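Local coordinates for VgrG protein (Vibrio cholerae, PDB 4E1D), which carries an actin cross-linking domain that binds ADP and manganese and probably uses ATP to join actin monomers covalently, at residues N29-L34 with H87-V92. Sequence-based numbering, arbitrary orientation.
Sequences NELAGL and HTVELV. With MN (manganese (II) ion), chain D; ADP (adenosine-5'-diphosphate), chain B.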
# COMPACT_ATOMS: atom_id res chain seq x y z
N ASN A 29 -5.90 6.82 -4.68
CA ASN A 29 -6.09 7.91 -5.62
C ASN A 29 -5.97 9.27 -4.96
O ASN A 29 -6.94 9.75 -4.37
CB ASN A 29 -7.45 7.72 -6.31
CG ASN A 29 -7.69 8.59 -7.52
OD1 ASN A 29 -6.77 8.97 -8.25
ND2 ASN A 29 -8.96 8.87 -7.77
N GLU A 30 -4.79 9.90 -5.06
CA GLU A 30 -4.55 11.22 -4.50
C GLU A 30 -5.16 12.28 -5.42
O GLU A 30 -4.83 12.34 -6.61
CB GLU A 30 -3.05 11.46 -4.24
CG GLU A 30 -2.77 12.70 -3.41
CD GLU A 30 -1.32 13.13 -3.34
OE1 GLU A 30 -0.94 13.76 -2.32
OE2 GLU A 30 -0.56 12.85 -4.29
N LEU A 31 -6.08 13.09 -4.87
CA LEU A 31 -6.79 14.13 -5.60
C LEU A 31 -5.99 15.40 -5.77
O LEU A 31 -5.11 15.73 -4.96
CB LEU A 31 -8.15 14.45 -4.96
CG LEU A 31 -9.15 13.29 -4.83
CD1 LEU A 31 -10.35 13.73 -4.05
CD2 LEU A 31 -9.58 12.76 -6.20
N ALA A 32 -6.31 16.12 -6.86
CA ALA A 32 -5.70 17.39 -7.23
C ALA A 32 -6.75 18.51 -7.26
O ALA A 32 -7.87 18.29 -7.74
CB ALA A 32 -5.04 17.24 -8.60
N GLY A 33 -6.39 19.68 -6.75
CA GLY A 33 -7.26 20.85 -6.75
C GLY A 33 -7.87 21.25 -5.42
O GLY A 33 -8.62 22.23 -5.36
N LEU A 34 -7.58 20.48 -4.35
CA LEU A 34 -8.09 20.73 -3.01
C LEU A 34 -7.22 20.15 -1.90
O LEU A 34 -6.29 19.37 -2.15
CB LEU A 34 -9.56 20.25 -2.84
CG LEU A 34 -9.94 18.77 -3.10
CD1 LEU A 34 -9.47 17.87 -1.99
CD2 LEU A 34 -11.43 18.62 -3.14
N HIS A 87 -3.88 18.88 4.54
CA HIS A 87 -3.37 17.68 3.90
C HIS A 87 -3.99 17.50 2.53
O HIS A 87 -5.09 18.00 2.28
CB HIS A 87 -3.72 16.43 4.73
CG HIS A 87 -3.10 16.38 6.08
ND1 HIS A 87 -1.94 15.66 6.31
CD2 HIS A 87 -3.51 16.94 7.25
CE1 HIS A 87 -1.67 15.83 7.60
NE2 HIS A 87 -2.58 16.59 8.20
N THR A 88 -3.33 16.73 1.66
CA THR A 88 -3.91 16.37 0.37
C THR A 88 -4.92 15.25 0.66
O THR A 88 -4.79 14.53 1.66
CB THR A 88 -2.85 15.89 -0.63
OG1 THR A 88 -2.11 14.81 -0.06
CG2 THR A 88 -1.90 16.99 -1.07
N VAL A 89 -5.95 15.11 -0.18
CA VAL A 89 -6.96 14.06 -0.00
C VAL A 89 -6.57 12.86 -0.86
O VAL A 89 -6.15 13.02 -2.01
CB VAL A 89 -8.40 14.56 -0.30
CG1 VAL A 89 -9.41 13.41 -0.33
CG2 VAL A 89 -8.84 15.60 0.72
N GLU A 90 -6.69 11.67 -0.28
CA GLU A 90 -6.42 10.44 -1.00
C GLU A 90 -7.60 9.51 -0.83
O GLU A 90 -8.01 9.22 0.30
CB GLU A 90 -5.13 9.78 -0.53
CG GLU A 90 -4.72 8.59 -1.39
CD GLU A 90 -3.55 7.80 -0.84
OE1 GLU A 90 -3.61 7.40 0.35
OE2 GLU A 90 -2.59 7.56 -1.60
N LEU A 91 -8.15 9.06 -1.94
CA LEU A 91 -9.27 8.12 -1.94
C LEU A 91 -8.69 6.70 -1.97
O LEU A 91 -7.98 6.32 -2.91
CB LEU A 91 -10.23 8.38 -3.12
CG LEU A 91 -10.75 9.83 -3.31
CD1 LEU A 91 -11.75 9.90 -4.45
CD2 LEU A 91 -11.35 10.41 -2.03
N VAL A 92 -8.92 5.95 -0.89
CA VAL A 92 -8.39 4.60 -0.71
C VAL A 92 -9.53 3.58 -0.81
O VAL A 92 -10.35 3.49 0.10
CB VAL A 92 -7.61 4.51 0.63
CG1 VAL A 92 -7.00 3.14 0.82
CG2 VAL A 92 -6.53 5.59 0.72
MN MN D . -2.12 5.56 1.23
PB ADP B . -0.57 3.05 3.07
O1B ADP B . -0.65 4.00 4.19
O2B ADP B . 0.59 2.08 3.29
O3B ADP B . -0.39 3.79 1.75
PA ADP B . -3.50 2.51 3.02
O1A ADP B . -4.13 2.10 4.29
O2A ADP B . -3.72 4.03 2.80
O3A ADP B . -1.93 2.19 3.04
O5' ADP B . -4.15 1.71 1.80
C5' ADP B . -3.82 0.32 1.67
C4' ADP B . -4.19 -0.16 0.29
O4' ADP B . -4.23 -1.60 0.27
C3' ADP B . -5.54 0.31 -0.25
O3' ADP B . -5.45 0.72 -1.61
C2' ADP B . -6.45 -0.90 -0.00
O2' ADP B . -7.53 -1.01 -0.91
C1' ADP B . -5.47 -2.04 -0.23
N9 ADP B . -5.83 -3.30 0.42
C8 ADP B . -6.16 -3.50 1.73
N7 ADP B . -6.46 -4.74 2.02
C5 ADP B . -6.31 -5.41 0.81
C6 ADP B . -6.52 -6.75 0.43
N6 ADP B . -6.99 -7.68 1.25
N1 ADP B . -6.30 -7.08 -0.87
C2 ADP B . -5.91 -6.12 -1.72
N3 ADP B . -5.69 -4.82 -1.48
C4 ADP B . -5.91 -4.52 -0.19
O HOH W 1 -6.21 16.69 -2.41
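Asn29 and Leu91 form a hydrogen-bonded pair of an antiparallel beta ladder in the actin cross-linking domain, joining strand 24-32 to strand 85-97 beside the nucleotide. Asn29 N donates to Leu91 O at 2.8 Å, bent at the hydrogen (140°), whereas the return bond from Leu91 N to Asn29 O is nearly straight (171°), its donor lying above the carbonyl plane. Glu30 and Glu90 follow as the non-hydrogen-bonded pair, and Leu31 N then reaches Val89 O at 2.9 Å. Past this bond a water bridges the backbones, donating to Leu31 O and Leu34 O and accepting from Val89 N.

The Glu30 side chain, extended beyond CG, runs toward Thr88. Its CB and CG pass Val89 O, CD comes within 3.8 Å of Thr88 OG1, and OE1 accepts from Thr88 OG1 at 2.8 Å on its anti lone pair, the one away from the other oxygen. Thr88 OG1 also bonds Met64 N of strand 56-68, while the carboxylate of Asp63, of like charge, lies close to Glu30 OE1. On the face with Asn29 and Leu91, Leu31 CD1 touches both Val89 CG1 (3.9 Å) and Leu91 CG (4.0 Å), and Leu34 CD1 presses on Val89 CG2 at 3.6 Å; Phe118 of helix 101-124 touches both Leu31 and Leu34. With CG anti to its backbone N (chi1 -172°), Glu90 extends from the same face as Glu30 into the metal site, where Glu28 is a fellow ligand. Its OE1 binds manganese at 2.5 Å, and ADP O3B holds the same ion.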